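Side-chain contacts in SUMO1 linked HERC2 ZZ domain (Small ubiquitin-related modifier 1,E3 ubiquitin-protein ligase HERC2) (Homo sapiens, PDB 6WW3), which probably recognises histone H3 and SUMO1 tails through the zinc-binding ZZ domain of a HECT-type E3 ubiquitin ligase, here fused to a SUMO1 tail: residues A[34-39]-A[44-49]; A[11-16]-A[38-43]. All blocks are in the same frame, centred on the assembly; numbering follows the deposited sequence.

Interaction 1 (A[34-39]-A[44-49]); sequences FDFCET and KKHNTR. With ZN (zinc ion), chain C; ZN (zinc ion), chain D.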
ATOM      1  N   PHE A  34      -3.295   8.085   0.705  1.00  7.12           N
ATOM      2  CA  PHE A  34      -2.472   7.376   1.679  1.00  8.96           C
ATOM      3  C   PHE A  34      -2.368   5.905   1.296  1.00  7.16           C
ATOM      4  O   PHE A  34      -3.390   5.239   1.108  1.00  5.58           O
ATOM      5  CB  PHE A  34      -3.047   7.527   3.097  1.00  6.59           C
ATOM      6  CG  PHE A  34      -2.142   7.003   4.199  1.00  9.31           C
ATOM      7  CD1 PHE A  34      -2.030   5.641   4.440  1.00  7.49           C
ATOM      8  CD2 PHE A  34      -1.416   7.883   4.996  1.00  8.34           C
ATOM      9  CE1 PHE A  34      -1.192   5.156   5.451  1.00 10.14           C
ATOM     10  CE2 PHE A  34      -0.592   7.416   6.015  1.00  9.13           C
ATOM     11  CZ  PHE A  34      -0.481   6.039   6.242  1.00  7.77           C
ATOM     12  N   ASP A  35      -1.140   5.399   1.236  1.00  5.98           N
ATOM     13  CA  ASP A  35      -0.868   4.020   0.850  1.00  9.20           C
ATOM     14  C   ASP A  35       0.126   3.394   1.817  1.00  7.48           C
ATOM     15  O   ASP A  35       0.998   4.076   2.356  1.00  7.07           O
ATOM     16  CB  ASP A  35      -0.315   3.926  -0.581  1.00  6.15           C
ATOM     17  CG  ASP A  35      -1.242   4.547  -1.613  1.00  7.61           C
ATOM     18  OD1 ASP A  35      -1.119   5.761  -1.871  1.00  8.95           O
ATOM     19  OD2 ASP A  35      -2.072   3.819  -2.187  1.00  5.69           O
ATOM     20  N   PHE A  36      -0.023   2.083   2.031  1.00  8.09           N
ATOM     21  CA  PHE A  36       0.898   1.258   2.806  1.00  6.01           C
ATOM     22  C   PHE A  36       1.458   0.149   1.927  1.00  6.42           C
ATOM     23  O   PHE A  36       0.718  -0.453   1.150  1.00  4.74           O
ATOM     24  CB  PHE A  36       0.185   0.575   3.979  1.00  7.16           C
ATOM     25  CG  PHE A  36       0.157   1.368   5.247  1.00  6.74           C
ATOM     26  CD1 PHE A  36       1.182   2.238   5.573  1.00  7.10           C
ATOM     27  CD2 PHE A  36      -0.891   1.210   6.141  1.00  6.91           C
ATOM     28  CE1 PHE A  36       1.158   2.938   6.764  1.00  8.57           C
ATOM     29  CE2 PHE A  36      -0.915   1.915   7.335  1.00 10.30           C
ATOM     30  CZ  PHE A  36       0.110   2.777   7.643  1.00  7.23           C
ATOM     31  N   CYS A  37       2.737  -0.172   2.087  1.00  6.40           N
ATOM     32  CA  CYS A  37       3.176  -1.482   1.636  1.00  6.16           C
ATOM     33  C   CYS A  37       2.637  -2.541   2.602  1.00  8.71           C
ATOM     34  O   CYS A  37       2.026  -2.224   3.628  1.00 10.71           O
ATOM     35  CB  CYS A  37       4.697  -1.546   1.519  1.00  9.26           C
ATOM     36  SG  CYS A  37       5.556  -1.614   3.109  1.00 12.58           S
ATOM     37  N   GLU A  38       2.830  -3.816   2.264  1.00  8.89           N
ATOM     38  CA  GLU A  38       2.175  -4.854   3.060  1.00 11.07           C
ATOM     39  C   GLU A  38       2.752  -4.930   4.469  1.00 11.34           C
ATOM     40  O   GLU A  38       1.997  -5.066   5.440  1.00 13.75           O
ATOM     41  CB  GLU A  38       2.255  -6.217   2.371  1.00 10.72           C
ATOM     42  CG  GLU A  38       1.561  -7.322   3.173  1.00 13.49           C
ATOM     43  CD  GLU A  38       1.319  -8.595   2.374  1.00 18.42           C
ATOM     44  OE1 GLU A  38       1.468  -8.576   1.133  1.00 19.19           O
ATOM     45  OE2 GLU A  38       1.010  -9.625   2.998  1.00 19.53           O
ATOM     46  N   THR A  39       4.079  -4.848   4.608  1.00  8.96           N
ATOM     47  CA  THR A  39       4.668  -4.863   5.944  1.00 14.58           C
ATOM     48  C   THR A  39       4.128  -3.713   6.785  1.00 13.30           C
ATOM     49  O   THR A  39       3.702  -3.913   7.924  1.00 13.93           O
ATOM     50  CB  THR A  39       6.191  -4.778   5.878  1.00 15.97           C
ATOM     51  OG1 THR A  39       6.711  -5.893   5.146  1.00 20.25           O
ATOM     52  CG2 THR A  39       6.755  -4.799   7.295  1.00 15.83           C
ATOM     53  N   LYS A  44       2.073  -0.834  11.137  1.00 13.39           N
ATOM     54  CA  LYS A  44       1.951   0.571  11.492  1.00 13.76           C
ATOM     55  C   LYS A  44       0.567   0.873  12.033  1.00 15.87           C
ATOM     56  O   LYS A  44      -0.432   0.288  11.610  1.00 13.13           O
ATOM     57  CB  LYS A  44       2.240   1.485  10.300  1.00 12.45           C
ATOM     58  CG  LYS A  44       3.661   2.033  10.214  1.00 18.80           C
ATOM     59  CD  LYS A  44       4.709   0.994  10.055  1.00 17.37           C
ATOM     60  CE  LYS A  44       5.991   1.639   9.581  1.00 20.75           C
ATOM     61  NZ  LYS A  44       7.078   0.627   9.532  1.00 32.32           N
ATOM     62  N   LYS A  45       0.518   1.820  12.965  1.00 15.77           N
ATOM     63  CA  LYS A  45      -0.749   2.277  13.508  1.00 19.79           C
ATOM     64  C   LYS A  45      -1.418   3.252  12.539  1.00 19.15           C
ATOM     65  O   LYS A  45      -0.755   4.074  11.900  1.00 18.40           O
ATOM     66  CB  LYS A  45      -0.512   2.915  14.879  1.00 21.42           C
ATOM     67  N   HIS A  46      -2.737   3.125  12.413  1.00 11.28           N
ATOM     68  CA  HIS A  46      -3.529   3.960  11.526  1.00 12.18           C
ATOM     69  C   HIS A  46      -4.923   4.014  12.120  1.00 12.21           C
ATOM     70  O   HIS A  46      -5.312   3.112  12.865  1.00 12.34           O
ATOM     71  CB  HIS A  46      -3.565   3.396  10.094  1.00  8.94           C
ATOM     72  CG  HIS A  46      -3.974   4.394   9.053  1.00  7.39           C
ATOM     73  ND1 HIS A  46      -3.091   5.288   8.493  1.00  6.83           N
ATOM     74  CD2 HIS A  46      -5.172   4.635   8.468  1.00  8.97           C
ATOM     75  CE1 HIS A  46      -3.725   6.037   7.610  1.00  8.75           C
ATOM     76  NE2 HIS A  46      -4.991   5.669   7.583  1.00  6.86           N
ATOM     77  N   ASN A  47      -5.669   5.072  11.784  1.00 10.11           N
ATOM     78  CA  ASN A  47      -7.032   5.217  12.274  1.00 10.58           C
ATOM     79  C   ASN A  47      -7.763   3.899  12.116  1.00 11.70           C
ATOM     80  O   ASN A  47      -7.858   3.365  11.010  1.00  9.38           O
ATOM     81  CB  ASN A  47      -7.743   6.335  11.507  1.00 11.92           C
ATOM     82  CG  ASN A  47      -9.167   6.592  11.999  1.00 10.81           C
ATOM     83  OD1 ASN A  47      -9.956   5.665  12.168  1.00 11.40           O
ATOM     84  ND2 ASN A  47      -9.511   7.862  12.184  1.00  9.69           N
ATOM     85  N   THR A  48      -8.204   3.341  13.217  1.00 11.46           N
ATOM     86  CA  THR A  48      -8.818   2.027  13.229  1.00 11.36           C
ATOM     87  C   THR A  48     -10.148   1.952  12.529  1.00 11.26           C
ATOM     88  O   THR A  48     -10.595   0.926  12.257  1.00 13.77           O
ATOM     89  CB  THR A  48      -8.933   1.468  14.663  1.00 13.68           C
ATOM     90  OG1 THR A  48      -9.642   2.370  15.471  1.00  8.51           O
ATOM     91  CG2 THR A  48      -7.520   1.251  15.256  1.00 14.97           C
ATOM     92  N   ARG A  49     -10.745   3.082  12.234  1.00 13.31           N
ATOM     93  CA  ARG A  49     -11.982   3.103  11.514  1.00 12.45           C
ATOM     94  C   ARG A  49     -11.741   3.300  10.006  1.00 15.51           C
ATOM     95  O   ARG A  49     -12.630   3.215   9.262  1.00 12.69           O
ATOM     96  CB  ARG A  49     -12.982   4.075  12.087  1.00 12.74           C
ATOM     97  CG  ARG A  49     -13.496   3.730  13.449  1.00 17.90           C
ATOM     98  CD  ARG A  49     -14.386   2.490  13.482  1.00 22.54           C
ATOM     99  NE  ARG A  49     -14.231   1.898  14.780  1.00 28.44           N
ATOM    100  CZ  ARG A  49     -15.052   2.136  15.778  1.00 30.90           C
ATOM    101  NH1 ARG A  49     -14.806   1.584  16.931  1.00 33.78           N
ATOM    102  NH2 ARG A  49     -16.121   2.945  15.622  1.00 28.58           N
TER
HETATM  103 ZN    ZN C2801       5.992   0.592   4.035  1.00 11.90          ZN
HETATM  104 ZN    ZN D2802      -6.547   6.431   6.391  1.00  9.22          ZN
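Phe34 lays one face of its ring beneath the imidazole of His46, whose CE1 stands over the ring centre and comes within 3.4 Å of Phe34 CE1. The two planes are inclined at 49°, an oblique pairing in which CE1 and ND1 dip toward the phenyl. CG anti to the backbone N (chi1 -162°) turns the His46 imidazole so that CE1 faces the phenyl and NE2 the zinc ion of chain D, 2.1 Å away. Phe36 adds the third ring: Phe34 CE1 stands over the centre of one of its faces, and Phe36 CZ lies at the Phe34 edge, in plane. Phe36 CE2 is 4.1 Å from His46 CB, which sits at its edge, and Phe36 CZ meets Lys44 CB at 3.6 Å. The Lys44 chain bends at chi2, and its amine leads away. Phe52, from strand 52-55, meets both Phe36 and His46. Replacing Phe34 by an alanine removes that face, and the imidazole is likely to lose its backing and be freer to tilt about its zinc bond. In this HERC2 ZZ part, the zinc ion of chain D fixes His46 to Cys28, Cys31 and His50, while Phe34 and Phe36 back it with carbon; the loop is thus held both by metal and by packing.

Interaction 2 (A[11-16]-A[38-43]); sequences VTCDGC and ETCFKT. With ZN (zinc ion), chain C.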
ATOM      1  N   VAL A  11       3.799   5.150  -6.726  1.00  7.52           N
ATOM      2  CA  VAL A  11       3.121   4.987  -5.440  1.00  7.98           C
ATOM      3  C   VAL A  11       4.186   4.894  -4.355  1.00  7.08           C
ATOM      4  O   VAL A  11       5.051   4.007  -4.397  1.00  5.54           O
ATOM      5  CB  VAL A  11       2.207   3.750  -5.435  1.00  5.34           C
ATOM      6  CG1 VAL A  11       1.452   3.639  -4.106  1.00  6.67           C
ATOM      7  CG2 VAL A  11       1.237   3.815  -6.585  1.00  6.52           C
ATOM      8  N   THR A  12       4.118   5.798  -3.380  1.00  6.65           N
ATOM      9  CA  THR A  12       4.991   5.782  -2.212  1.00  5.87           C
ATOM     10  C   THR A  12       4.231   5.167  -1.041  1.00  8.36           C
ATOM     11  O   THR A  12       3.044   5.446  -0.859  1.00  9.06           O
ATOM     12  CB  THR A  12       5.428   7.210  -1.841  1.00  8.97           C
ATOM     13  OG1 THR A  12       5.950   7.885  -2.991  1.00  7.96           O
ATOM     14  CG2 THR A  12       6.482   7.214  -0.748  1.00  7.08           C
ATOM     15  N   CYS A  13       4.900   4.322  -0.252  1.00  6.62           N
ATOM     16  CA  CYS A  13       4.320   3.885   1.018  1.00  6.80           C
ATOM     17  C   CYS A  13       4.480   4.993   2.058  1.00  7.68           C
ATOM     18  O   CYS A  13       5.598   5.405   2.374  1.00  9.13           O
ATOM     19  CB  CYS A  13       4.965   2.601   1.526  1.00  7.27           C
ATOM     20  SG  CYS A  13       4.456   2.157   3.229  1.00  9.18           S
ATOM     21  N   ASP A  14       3.372   5.469   2.603  1.00  9.09           N
ATOM     22  CA  ASP A  14       3.457   6.546   3.578  1.00  9.11           C
ATOM     23  C   ASP A  14       3.978   6.085   4.925  1.00  9.36           C
ATOM     24  O   ASP A  14       4.230   6.933   5.781  1.00 11.10           O
ATOM     25  CB  ASP A  14       2.094   7.208   3.749  1.00  9.51           C
ATOM     26  CG  ASP A  14       1.650   7.916   2.492  1.00  9.36           C
ATOM     27  OD1 ASP A  14       2.285   8.920   2.142  1.00 11.92           O
ATOM     28  OD2 ASP A  14       0.681   7.471   1.847  1.00 11.70           O
ATOM     29  N   GLY A  15       4.142   4.783   5.132  1.00  8.27           N
ATOM     30  CA  GLY A  15       4.673   4.276   6.378  1.00  9.80           C
ATOM     31  C   GLY A  15       6.187   4.249   6.433  1.00 12.87           C
ATOM     32  O   GLY A  15       6.771   4.574   7.469  1.00 12.69           O
ATOM     33  N   CYS A  16       6.834   3.887   5.316  1.00 11.65           N
ATOM     34  CA  CYS A  16       8.272   3.665   5.282  1.00 11.69           C
ATOM     35  C   CYS A  16       8.959   4.338   4.104  1.00 12.14           C
ATOM     36  O   CYS A  16      10.166   4.145   3.928  1.00  9.92           O
ATOM     37  CB  CYS A  16       8.583   2.157   5.253  1.00 13.33           C
ATOM     38  SG  CYS A  16       8.151   1.326   3.708  1.00  8.11           S
ATOM     39  N   GLU A  38       2.830  -3.816   2.264  1.00  8.89           N
ATOM     40  CA  GLU A  38       2.175  -4.854   3.060  1.00 11.07           C
ATOM     41  C   GLU A  38       2.752  -4.930   4.469  1.00 11.34           C
ATOM     42  O   GLU A  38       1.997  -5.066   5.440  1.00 13.75           O
ATOM     43  CB  GLU A  38       2.255  -6.217   2.371  1.00 10.72           C
ATOM     44  CG  GLU A  38       1.561  -7.322   3.173  1.00 13.49           C
ATOM     45  CD  GLU A  38       1.319  -8.595   2.374  1.00 18.42           C
ATOM     46  OE1 GLU A  38       1.468  -8.576   1.133  1.00 19.19           O
ATOM     47  OE2 GLU A  38       1.010  -9.625   2.998  1.00 19.53           O
ATOM     48  N   THR A  39       4.079  -4.848   4.608  1.00  8.96           N
ATOM     49  CA  THR A  39       4.668  -4.863   5.944  1.00 14.58           C
ATOM     50  C   THR A  39       4.128  -3.713   6.785  1.00 13.30           C
ATOM     51  O   THR A  39       3.702  -3.913   7.924  1.00 13.93           O
ATOM     52  CB  THR A  39       6.191  -4.778   5.878  1.00 15.97           C
ATOM     53  OG1 THR A  39       6.711  -5.893   5.146  1.00 20.25           O
ATOM     54  CG2 THR A  39       6.755  -4.799   7.295  1.00 15.83           C
ATOM     55  N   CYS A  40       4.116  -2.499   6.224  1.00 10.67           N
ATOM     56  CA  CYS A  40       3.571  -1.357   6.953  1.00 12.71           C
ATOM     57  C   CYS A  40       2.097  -1.553   7.261  1.00 11.49           C
ATOM     58  O   CYS A  40       1.632  -1.197   8.353  1.00 11.50           O
ATOM     59  CB  CYS A  40       3.770  -0.072   6.152  1.00  9.70           C
ATOM     60  SG  CYS A  40       5.442   0.536   6.210  1.00  8.60           S
ATOM     61  N   PHE A  41       1.340  -2.111   6.308  1.00  9.37           N
ATOM     62  CA  PHE A  41      -0.076  -2.348   6.553  1.00  9.37           C
ATOM     63  C   PHE A  41      -0.286  -3.244   7.762  1.00 12.01           C
ATOM     64  O   PHE A  41      -1.270  -3.076   8.485  1.00 13.10           O
ATOM     65  CB  PHE A  41      -0.752  -2.965   5.331  1.00  7.46           C
ATOM     66  CG  PHE A  41      -2.169  -3.405   5.594  1.00 10.19           C
ATOM     67  CD1 PHE A  41      -3.162  -2.468   5.880  1.00  7.53           C
ATOM     68  CD2 PHE A  41      -2.511  -4.745   5.562  1.00  9.75           C
ATOM     69  CE1 PHE A  41      -4.468  -2.860   6.134  1.00  8.30           C
ATOM     70  CE2 PHE A  41      -3.825  -5.156   5.809  1.00 11.81           C
ATOM     71  CZ  PHE A  41      -4.802  -4.214   6.101  1.00 10.34           C
ATOM     72  N   LYS A  42       0.612  -4.211   7.979  1.00 14.32           N
ATOM     73  CA  LYS A  42       0.495  -5.160   9.077  1.00 12.17           C
ATOM     74  C   LYS A  42       1.050  -4.635  10.398  1.00 15.70           C
ATOM     75  O   LYS A  42       0.798  -5.261  11.431  1.00 15.33           O
ATOM     76  CB  LYS A  42       1.235  -6.465   8.747  1.00 17.65           C
ATOM     77  CG  LYS A  42       0.714  -7.295   7.582  1.00 15.76           C
ATOM     78  CD  LYS A  42      -0.640  -7.872   7.822  1.00 17.23           C
ATOM     79  CE  LYS A  42      -0.966  -8.855   6.710  1.00 25.84           C
ATOM     80  NZ  LYS A  42      -2.402  -9.267   6.718  1.00 32.47           N
ATOM     81  N   THR A  43       1.826  -3.542  10.406  1.00 13.90           N
ATOM     82  CA  THR A  43       2.562  -3.178  11.620  1.00 14.18           C
ATOM     83  C   THR A  43       2.381  -1.731  12.061  1.00 13.73           C
ATOM     84  O   THR A  43       2.594  -1.412  13.234  1.00 14.76           O
ATOM     85  CB  THR A  43       4.061  -3.458  11.446  1.00 15.17           C
ATOM     86  OG1 THR A  43       4.594  -2.648  10.387  1.00 17.57           O
ATOM     87  CG2 THR A  43       4.296  -4.918  11.117  1.00 18.55           C
TER
HETATM   88 ZN    ZN C2801       5.992   0.592   4.035  1.00 11.90          ZN
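Cys40 reaches from helix 38-43 into the loop 11-16, and its CB already lies 3.7 Å from Cys13 SG. Its SG, placed anti to the carbonyl carbon (chi1 -76°), ends on the zinc ion of chain C at 2.2 Å. Around that sulfur the loop closes in: Cys13 SG is 3.5 Å from Cys40 SG, Cys16 CB approaches the same sulfur at 3.7 Å, and the backbone carbon of Gly15 also packs against it. Gly15 has no side chain, and a CB there would run into Cys40 SG, so the loop can pass close over the cysteine. Cys13 and Cys16 form a CxxC pair that grips the ion from the loop, each SG 2.3 Å from the zinc. Cys37, just before the helix, supplies the fourth thiolate of this Cys4 site. The loop also bends round Cys13 SG, which receives weak hydrogen bonds from the backbone N of Gly15, at 3.3 Å, and of Cys16. On the helix, Thr43 OG1 donates to Thr39 O from above the carbonyl plane. The contact lies wholly in the ZZ zinc finger of HERC2. Four sulfurs around one ion would build up negative charge, which the zinc and the N-H groups directed at Cys13 SG are likely to temper; the metal thus joins loop to helix where direct packing between them is slight.

Overall arrangement
Interactions 1 and 2 share Glu38 and Thr39, and their centres lie about 6 Å apart. Helix 38-43 links them: Cys37, in 34-39, and Cys40, in 38-43, bind the same zinc ion of chain C, whereas the far end of interaction 1 belongs to the second zinc site. Between the contacts, Asp14 N and Asp35 O lie 2.8 Å apart, a probable hydrogen bond that pins the loop 11-16 to strand 35-36. Phe36 CD2 packs 3.7 Å from Phe41 CA, carrying the aromatic cluster of interaction 1 up to the helix used in interaction 2. The chain from Cys37 through helix 38-43 to His46 thus runs from one zinc site to the other, with the Phe34 and Phe36 rings packed alongside.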